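Local coordinates for protein CEL44C (Paenibacillus polymyxa, PDB 2YIH) that hydrolyses the beta-1,4-glucan backbone of xyloglucan and cellulose, as the family 44 glycoside hydrolase portion of a longer multidomain enzyme, at residues A[41-46]-A[102-107]; A[363-368]-A[392-397]; A[16-21]-A[422-427]. The protein carries 8 engineered substitutions. All blocks are in the same frame, centred on the assembly; numbering follows the deposited sequence.

Contact 1 of 3, residues A[41-46]-A[102-107]. With EDO (1,2-ethanediol), chain L.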
loop_
_atom_site.group_PDB
_atom_site.type_symbol
_atom_site.label_atom_id
_atom_site.label_comp_id
_atom_site.label_asym_id
_atom_site.label_seq_id
_atom_site.Cartn_x
_atom_site.Cartn_y
_atom_site.Cartn_z
ATOM N N ALA A 41 -8.290 4.560 6.189
ATOM C CA ALA A 41 -9.426 4.432 5.262
ATOM C C ALA A 41 -9.391 3.141 4.450
ATOM O O ALA A 41 -10.351 2.811 3.739
ATOM C CB ALA A 41 -9.517 5.716 4.288
ATOM N N ALA A 42 -8.288 2.404 4.543
ATOM C CA ALA A 42 -8.163 1.182 3.735
ATOM C C ALA A 42 -7.374 0.120 4.494
ATOM O O ALA A 42 -6.371 0.420 5.110
ATOM C CB ALA A 42 -7.465 1.487 2.376
ATOM N N ARG A 43 -7.838 -1.122 4.423
ATOM C CA ARG A 43 -7.138 -2.253 5.053
ATOM C C ARG A 43 -6.940 -3.350 4.027
ATOM O O ARG A 43 -7.849 -3.613 3.232
ATOM C CB ARG A 43 -7.963 -2.759 6.263
ATOM C CG ARG A 43 -8.020 -1.680 7.362
ATOM C CD ARG A 43 -8.927 -2.083 8.543
ATOM N NE ARG A 43 -8.401 -3.215 9.320
ATOM C CZ ARG A 43 -9.006 -4.393 9.423
ATOM N NH1 ARG A 43 -10.070 -4.673 8.672
ATOM N NH2 ARG A 43 -8.528 -5.309 10.241
ATOM N N ARG A 44 -5.784 -4.028 4.057
ATOM C CA ARG A 44 -5.485 -5.099 3.101
ATOM C C ARG A 44 -5.233 -6.378 3.879
ATOM O O ARG A 44 -4.509 -6.366 4.871
ATOM C CB ARG A 44 -4.210 -4.760 2.329
ATOM C CG ARG A 44 -3.650 -5.925 1.465
ATOM C CD ARG A 44 -2.585 -5.352 0.549
ATOM N NE ARG A 44 -1.991 -6.373 -0.340
ATOM C CZ ARG A 44 -0.847 -7.008 -0.105
ATOM N NH1 ARG A 44 -0.238 -6.915 1.088
ATOM N NH2 ARG A 44 -0.341 -7.820 -1.053
ATOM N N LEU A 45 -5.772 -7.483 3.361
ATOM C CA LEU A 45 -5.434 -8.817 3.866
ATOM C C LEU A 45 -4.605 -9.465 2.741
ATOM O O LEU A 45 -5.159 -9.970 1.756
ATOM C CB LEU A 45 -6.711 -9.617 4.167
ATOM C CG LEU A 45 -6.457 -11.045 4.675
ATOM C CD1 LEU A 45 -5.723 -11.023 6.009
ATOM C CD2 LEU A 45 -7.773 -11.787 4.814
ATOM N N GLY A 46 -3.301 -9.445 2.915
ATOM C CA GLY A 46 -2.398 -9.881 1.838
ATOM C C GLY A 46 -1.029 -10.186 2.354
ATOM O O GLY A 46 -0.858 -10.401 3.538
ATOM N N LEU A 102 -14.778 -0.019 11.231
ATOM C CA LEU A 102 -13.831 1.092 11.165
ATOM C C LEU A 102 -14.116 1.994 9.960
ATOM O O LEU A 102 -13.465 3.027 9.808
ATOM C CB LEU A 102 -12.401 0.561 11.051
ATOM C CG LEU A 102 -11.760 -0.157 12.233
ATOM C CD1 LEU A 102 -10.354 -0.672 11.850
ATOM C CD2 LEU A 102 -11.688 0.792 13.451
ATOM N N GLY A 103 -15.038 1.582 9.091
ATOM C CA GLY A 103 -15.325 2.306 7.857
ATOM C C GLY A 103 -14.231 2.288 6.794
ATOM O O GLY A 103 -14.055 3.266 6.043
ATOM N N THR A 104 -13.523 1.168 6.670
ATOM C CA THR A 104 -12.418 1.107 5.707
ATOM C C THR A 104 -12.787 0.236 4.495
ATOM O O THR A 104 -13.653 -0.645 4.586
ATOM C CB THR A 104 -11.131 0.527 6.342
ATOM O OG1 THR A 104 -11.391 -0.830 6.750
ATOM C CG2 THR A 104 -10.710 1.365 7.554
ATOM N N TYR A 105 -12.155 0.516 3.363
ATOM C CA TYR A 105 -12.135 -0.398 2.204
ATOM C C TYR A 105 -11.493 -1.710 2.654
ATOM O O TYR A 105 -10.543 -1.690 3.463
ATOM C CB TYR A 105 -11.271 0.283 1.137
ATOM C CG TYR A 105 -11.246 -0.383 -0.218
ATOM C CD1 TYR A 105 -10.555 -1.573 -0.421
ATOM C CD2 TYR A 105 -11.801 0.259 -1.317
ATOM C CE1 TYR A 105 -10.460 -2.141 -1.693
ATOM C CE2 TYR A 105 -11.734 -0.305 -2.588
ATOM C CZ TYR A 105 -11.045 -1.497 -2.767
ATOM O OH TYR A 105 -10.987 -2.045 -4.020
ATOM N N SER A 106 -11.972 -2.859 2.143
ATOM C CA SER A 106 -11.245 -4.106 2.344
ATOM C C SER A 106 -10.711 -4.618 1.016
ATOM O O SER A 106 -11.489 -4.850 0.088
ATOM C CB SER A 106 -12.182 -5.209 2.890
ATOM O OG SER A 106 -12.524 -4.958 4.253
ATOM N N LEU A 107 -9.407 -4.886 0.984
ATOM C CA LEU A 107 -8.773 -5.580 -0.145
ATOM C C LEU A 107 -8.389 -6.970 0.316
ATOM O O LEU A 107 -7.601 -7.114 1.231
ATOM C CB LEU A 107 -7.511 -4.824 -0.559
ATOM C CG LEU A 107 -6.601 -5.452 -1.642
ATOM C CD1 LEU A 107 -7.418 -5.766 -2.944
ATOM C CD2 LEU A 107 -5.443 -4.499 -1.954
HETATM C C1 EDO L . -1.740 -11.595 6.420
HETATM O O1 EDO L . -0.924 -12.166 5.388
HETATM C C2 EDO L . -0.911 -11.625 7.699
HETATM O O2 EDO L . 0.175 -10.711 7.557
HETATM O O HOH W 1 -12.792 4.225 3.621
#
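A41 O is gripped twice, by Y105 N at 2.9 Å and by a water 2.8 Å from A41 O that also donates to G103 O; T104 CA adds a CA-H...O contact. From here strands 42-45 and 105-107 run parallel, their segment axes at 19°. The ladder continues from R43 N to Y105 O and from L107 N to R43 O, and includes L45 N, which meets L107 O at 2.8 Å on an almost straight line (176° at the hydrogen).

Side chains alternate. A42, R44, Y105 and L107 face the barrel interior, where L107 CD2 lies 3.9 Å from R44 CD; the two chains run side by side, and R44 places its long aliphatic part against leucine before NH1 reaches N31. R43 turns to the helix side. Its CD rests 3.3 Å from T104 OG1 and 3.9 Å from L102 CD1, and a bend at chi3 (67°) helps carry the guanidinium to D33, F95 O and S99. A charge buried this way suits arginine, whose several N-H groups can each find an acceptor. T104 OG1 itself bonds to S99 OG.

Glycine fits G103, where phi is positive and a Schellman motif ends helix 90-102. That helix joins the two strands in a beta-alpha-beta crossover, the repeating element of the (beta/alpha)8 TIM barrel, here spanning its second and third strands.

Contact 2 of 3, residues A[363-368]-A[392-397]. With EDO (1,2-ethanediol), chain O; EDO (1,2-ethanediol), chain J.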
loop_
_atom_site.group_PDB
_atom_site.type_symbol
_atom_site.label_atom_id
_atom_site.label_comp_id
_atom_site.label_asym_id
_atom_site.label_seq_id
_atom_site.Cartn_x
_atom_site.Cartn_y
_atom_site.Cartn_z
ATOM N N GLY A 363 12.951 2.465 9.983
ATOM C CA GLY A 363 13.029 3.461 11.070
ATOM C C GLY A 363 11.710 3.608 11.820
ATOM O O GLY A 363 11.299 4.730 12.172
ATOM N N GLU A 364 11.088 2.468 12.129
ATOM C CA GLU A 364 9.703 2.429 12.613
ATOM C C GLU A 364 9.540 3.157 13.932
ATOM O O GLU A 364 8.477 3.665 14.229
ATOM C CB GLU A 364 9.247 0.966 12.786
ATOM C CG GLU A 364 9.209 0.206 11.466
ATOM C CD GLU A 364 10.550 -0.412 11.038
ATOM O OE1 GLU A 364 11.600 -0.206 11.687
ATOM O OE2 GLU A 364 10.549 -1.090 10.004
ATOM N N ASN A 365 10.581 3.094 14.769
ATOM C CA ASN A 365 10.549 3.718 16.075
ATOM C C ASN A 365 11.614 4.811 16.152
ATOM O O ASN A 365 12.161 5.104 17.233
ATOM C CB ASN A 365 10.740 2.649 17.151
ATOM C CG ASN A 365 9.546 1.764 17.267
ATOM O OD1 ASN A 365 9.604 0.563 16.947
ATOM N ND2 ASN A 365 8.443 2.342 17.644
ATOM N N ASP A 366 11.867 5.451 15.012
ATOM C CA ASP A 366 12.817 6.584 14.963
ATOM C C ASP A 366 12.193 7.780 14.262
ATOM O O ASP A 366 11.390 7.621 13.345
ATOM C CB ASP A 366 14.069 6.196 14.180
ATOM C CG ASP A 366 15.180 7.249 14.318
ATOM O OD1 ASP A 366 15.743 7.363 15.440
ATOM O OD2 ASP A 366 15.466 7.989 13.344
ATOM N N ILE A 367 12.530 8.984 14.717
ATOM C CA ILE A 367 11.985 10.172 14.082
ATOM C C ILE A 367 12.237 10.161 12.568
ATOM O O ILE A 367 11.391 10.647 11.814
ATOM C CB ILE A 367 12.574 11.473 14.737
ATOM C CG1 ILE A 367 11.928 12.767 14.194
ATOM C CG2 ILE A 367 14.093 11.506 14.593
ATOM C CD1 ILE A 367 10.405 12.827 14.321
ATOM N N SER A 368 13.350 9.585 12.107
ATOM C CA SER A 368 13.609 9.529 10.646
ATOM C C SER A 368 12.516 8.766 9.927
ATOM O O SER A 368 12.173 9.116 8.811
ATOM C CB SER A 368 14.971 8.900 10.274
ATOM O OG SER A 368 15.124 7.550 10.756
ATOM N N LYS A 392 4.363 -3.689 8.138
ATOM C CA LYS A 392 5.277 -3.704 9.283
ATOM C C LYS A 392 6.487 -4.647 9.050
ATOM O O LYS A 392 6.342 -5.878 9.143
ATOM C CB LYS A 392 4.533 -4.186 10.529
ATOM C CG LYS A 392 3.374 -3.290 10.995
ATOM C CD LYS A 392 2.735 -3.931 12.263
ATOM C CE LYS A 392 3.600 -3.683 13.511
ATOM N NZ LYS A 392 2.938 -4.280 14.759
ATOM N N LEU A 393 7.664 -4.058 8.833
ATOM C CA LEU A 393 8.902 -4.836 8.743
ATOM C C LEU A 393 9.441 -5.175 10.132
ATOM O O LEU A 393 10.268 -6.086 10.269
ATOM C CB LEU A 393 9.970 -4.083 7.951
ATOM C CG LEU A 393 9.603 -3.831 6.488
ATOM C CD1 LEU A 393 10.666 -2.903 5.867
ATOM C CD2 LEU A 393 9.457 -5.131 5.693
ATOM N N LYS A 394 8.972 -4.449 11.147
ATOM C CA LYS A 394 9.368 -4.712 12.536
ATOM C C LYS A 394 8.118 -4.995 13.327
ATOM O O LYS A 394 7.117 -4.275 13.209
ATOM C CB LYS A 394 10.067 -3.491 13.155
ATOM C CG LYS A 394 10.936 -3.846 14.328
ATOM C CD LYS A 394 10.832 -2.813 15.420
ATOM C CE LYS A 394 11.323 -3.400 16.721
ATOM N NZ LYS A 394 10.784 -4.771 16.907
ATOM N N ASP A 395 8.149 -6.056 14.134
ATOM C CA ASP A 395 6.980 -6.390 14.937
ATOM C C ASP A 395 6.848 -5.481 16.165
ATOM O O ASP A 395 7.758 -4.702 16.476
ATOM C CB ASP A 395 7.010 -7.868 15.350
ATOM C CG ASP A 395 6.826 -8.812 14.154
ATOM O OD1 ASP A 395 6.028 -8.477 13.260
ATOM O OD2 ASP A 395 7.419 -9.912 14.149
ATOM N N GLY A 396 5.706 -5.572 16.830
ATOM C CA GLY A 396 5.412 -4.734 18.018
ATOM C C GLY A 396 5.089 -3.317 17.593
ATOM O O GLY A 396 4.708 -3.092 16.441
ATOM N N VAL A 397 5.231 -2.347 18.499
ATOM C CA VAL A 397 4.832 -0.969 18.122
ATOM C C VAL A 397 5.723 -0.424 16.999
ATOM O O VAL A 397 6.880 -0.808 16.863
ATOM C CB VAL A 397 4.824 0.004 19.319
ATOM C CG1 VAL A 397 3.812 -0.468 20.373
ATOM C CG2 VAL A 397 6.209 0.165 19.905
HETATM C C1 EDO O . 2.123 -7.700 17.802
HETATM O O1 EDO O . 2.747 -7.222 18.995
HETATM C C2 EDO O . 2.515 -6.787 16.651
HETATM O O2 EDO O . 3.683 -7.325 16.022
HETATM C C1 EDO J . 17.883 11.307 15.305
HETATM O O1 EDO J . 19.177 11.338 15.904
HETATM C C2 EDO J . 17.054 10.304 16.083
HETATM O O2 EDO J . 17.685 9.023 16.007
HETATM O O HOH W 2 8.272 -1.290 8.619
#
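E364 leans on the backbone-proximal carbons of L393 and K394, where two loops of the TIM barrel meet: the ones that follow strands 353-359 and 387-390, its seventh and eighth. The loops meet at the surface without direct pairing of charges. The glutamate bends at chi2 (85°), which turns its carboxylate across the other loop; E364 CD comes 3.8 Å from K394 CB, and E364 OE2 is 3.7 Å from L393 CB. The same OE2 accepts from a water that in turn accepts from L393 N, and a carboxylate suits this bridging place. K394 N nearby is buried with no partner in the model. The lysine's own end swings off: K394 NZ donates to D395 O and lies 7.0 Å from E364 OE1. The side chain of N365 crosses those of K394 and V397 at about a right angle.

A type I turn from G363 to D366 leads into helix 367-382. D366, with CG anti to its N (chi1 -170°), is the N-cap: OD2 takes S368 N at 2.9 Å from above the carboxylate plane, and S368 OG at 2.6 Å close to that plane. An alanine here is likely to leave S368 N, at the start of the helix, without its acceptor and S368 OG without one of its partners.

L393 lies with its side chain about 5 Å from a bound glucose unit, in keeping with loops at the barrel's substrate end. Within the loop, K392 NZ meets G396 O at 2.7 Å.

Contact 3 of 3, residues A[16-21]-A[422-427]. Unlike the reference sequence in segment 16-21: F17 (reference Ser), D19 (reference Glu).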
loop_
_atom_site.group_PDB
_atom_site.type_symbol
_atom_site.label_atom_id
_atom_site.label_comp_id
_atom_site.label_asym_id
_atom_site.label_seq_id
_atom_site.Cartn_x
_atom_site.Cartn_y
_atom_site.Cartn_z
ATOM N N THR A 16 -4.161 27.955 -3.001
ATOM C CA THR A 16 -5.332 27.094 -2.861
ATOM C C THR A 16 -6.138 27.021 -4.151
ATOM O O THR A 16 -7.037 26.194 -4.265
ATOM C CB THR A 16 -6.266 27.539 -1.695
ATOM O OG1 THR A 16 -6.788 28.853 -1.970
ATOM C CG2 THR A 16 -5.488 27.586 -0.368
ATOM N N PHE A 17 -5.843 27.908 -5.097
ATOM C CA PHE A 17 -6.515 27.898 -6.398
ATOM C C PHE A 17 -5.823 26.963 -7.376
ATOM O O PHE A 17 -6.429 26.584 -8.379
ATOM C CB PHE A 17 -6.512 29.296 -7.060
ATOM C CG PHE A 17 -7.006 30.418 -6.170
ATOM C CD1 PHE A 17 -8.027 30.216 -5.247
ATOM C CD2 PHE A 17 -6.513 31.728 -6.354
ATOM C CE1 PHE A 17 -8.492 31.263 -4.464
ATOM C CE2 PHE A 17 -6.975 32.772 -5.577
ATOM C CZ PHE A 17 -7.976 32.549 -4.649
ATOM N N LYS A 18 -4.562 26.608 -7.099
ATOM C CA LYS A 18 -3.651 26.039 -8.093
ATOM C C LYS A 18 -3.476 24.513 -7.931
ATOM O O LYS A 18 -3.331 24.014 -6.791
ATOM C CB LYS A 18 -2.286 26.708 -7.968
ATOM C CG LYS A 18 -1.319 26.319 -9.058
ATOM C CD LYS A 18 0.054 26.951 -8.812
ATOM C CE LYS A 18 1.038 26.404 -9.830
ATOM N NZ LYS A 18 2.430 26.803 -9.504
ATOM N N ASP A 19 -3.508 23.779 -9.049
ATOM C CA ASP A 19 -3.236 22.336 -9.044
ATOM C C ASP A 19 -4.115 21.553 -8.069
ATOM O O ASP A 19 -3.658 20.579 -7.465
ATOM C CB ASP A 19 -1.748 22.059 -8.762
ATOM C CG ASP A 19 -0.846 22.602 -9.861
ATOM O OD1 ASP A 19 -1.301 22.607 -11.025
ATOM O OD2 ASP A 19 0.304 22.998 -9.566
ATOM N N ARG A 20 -5.376 21.958 -7.924
ATOM C CA ARG A 20 -6.299 21.204 -7.092
ATOM C C ARG A 20 -6.452 19.798 -7.671
ATOM O O ARG A 20 -6.619 19.620 -8.886
ATOM C CB ARG A 20 -7.678 21.874 -7.027
ATOM C CG ARG A 20 -7.668 23.238 -6.359
ATOM C CD ARG A 20 -9.005 23.894 -6.560
ATOM N NE ARG A 20 -9.217 25.006 -5.635
ATOM C CZ ARG A 20 -10.364 25.683 -5.560
ATOM N NH1 ARG A 20 -11.376 25.327 -6.336
ATOM N NH2 ARG A 20 -10.504 26.693 -4.709
ATOM N N LYS A 21 -6.395 18.794 -6.807
ATOM C CA LYS A 21 -6.647 17.431 -7.276
ATOM C C LYS A 21 -7.064 16.568 -6.111
ATOM O O LYS A 21 -6.664 16.808 -4.982
ATOM C CB LYS A 21 -5.416 16.833 -7.971
ATOM C CG LYS A 21 -4.154 16.832 -7.195
ATOM C CD LYS A 21 -2.904 16.637 -8.129
ATOM C CE LYS A 21 -3.047 15.417 -9.073
ATOM N NZ LYS A 21 -1.716 14.785 -9.455
ATOM N N SER A 422 -5.789 18.076 -2.646
ATOM C CA SER A 422 -4.417 18.607 -2.663
ATOM C C SER A 422 -4.413 19.967 -3.330
ATOM O O SER A 422 -5.118 20.165 -4.311
ATOM C CB SER A 422 -3.465 17.681 -3.438
ATOM O OG SER A 422 -2.161 18.235 -3.553
ATOM N N VAL A 423 -3.603 20.890 -2.823
ATOM C CA VAL A 423 -3.373 22.143 -3.555
ATOM C C VAL A 423 -1.883 22.456 -3.584
ATOM O O VAL A 423 -1.092 21.864 -2.840
ATOM C CB VAL A 423 -4.170 23.332 -2.936
ATOM C CG1 VAL A 423 -5.676 23.020 -2.849
ATOM C CG2 VAL A 423 -3.590 23.763 -1.565
ATOM N N SER A 424 -1.475 23.353 -4.480
ATOM C CA SER A 424 -0.058 23.595 -4.707
ATOM C C SER A 424 0.648 24.116 -3.446
ATOM O O SER A 424 0.209 25.084 -2.810
ATOM C CB SER A 424 0.097 24.580 -5.871
ATOM O OG SER A 424 1.433 25.014 -6.042
ATOM N N ALA A 425 1.758 23.461 -3.107
ATOM C CA ALA A 425 2.636 23.931 -2.035
ATOM C C ALA A 425 4.070 23.745 -2.516
ATOM O O ALA A 425 4.460 22.650 -2.881
ATOM C CB ALA A 425 2.393 23.133 -0.751
ATOM N N GLN A 426 4.822 24.839 -2.569
ATOM C CA GLN A 426 6.183 24.819 -3.101
ATOM C C GLN A 426 7.114 25.350 -2.010
ATOM O O GLN A 426 6.758 26.292 -1.286
ATOM C CB GLN A 426 6.273 25.755 -4.310
ATOM C CG GLN A 426 5.397 25.340 -5.497
ATOM C CD GLN A 426 5.614 26.259 -6.687
ATOM O OE1 GLN A 426 5.240 27.427 -6.663
ATOM N NE2 GLN A 426 6.267 25.748 -7.702
ATOM N N THR A 427 8.273 24.725 -1.870
ATOM C CA THR A 427 9.268 25.187 -0.911
ATOM C C THR A 427 10.547 25.578 -1.643
ATOM O O THR A 427 10.895 24.990 -2.664
ATOM C CB THR A 427 9.584 24.100 0.175
ATOM O OG1 THR A 427 10.663 24.562 0.999
ATOM C CG2 THR A 427 10.024 22.740 -0.489
HETATM O O HOH W 3 -1.661 19.789 -5.712
#
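Antiparallel backbones meet at K21 and S422, a hydrogen-bonded pair with K21 N to S422 O at 3.1 Å and S422 N to K21 O at 2.8 Å, and the chains join again where S424 N donates to K18 O at 3.0 Å. Between these points segment 16-21 bulges out through D19, a residue that differs from the reference sequence and has positive phi; a water bridges D19 O and S422 OG. R20 CA sends a CA-H...O contact to S422 O.

Strands 9-22 and 421-427 are neighbours in the beta-sheet domain beside the TIM barrel, so the N-terminal strand is built into a sheet otherwise made by the C-terminal part of the chain. V423 packs against the loop: its CG1 lies 3.7 Å from T16 O and 4.0 Å from R20 CG, a small branched apolar group fitting between backbone and aliphatic chain. R20 runs beside it, and its NE reaches T16 O at 2.8 Å in the guanidinium plane, a bond within the segment that ties R20 to T16. K18, fully extended, stretches along S424, with CD 3.7 Å from S424 OG, while K21 CG touches S422 CB and NZ goes on to D384 and K382 O of the barrel domain.

The chain starts in the beta-sheet domain, where segment 16-21 lies, then enters the TIM barrel. Contact 1 closes first: 55 residues separate its two segments, with most of helix 90-102 among them. Contact 2 follows in series, linking the loops beyond the seventh and eighth strands across 23 residues that are mostly helix 367-382. Only after the barrel is complete does the chain return to the sheet, and contact 3 closes a loop of 400 residues within which the other two are nested. No contact crosses another, and none touch: centres lie about 21 Å (1 and 2), 28 Å (1 and 3) and 31 Å (2 and 3) apart.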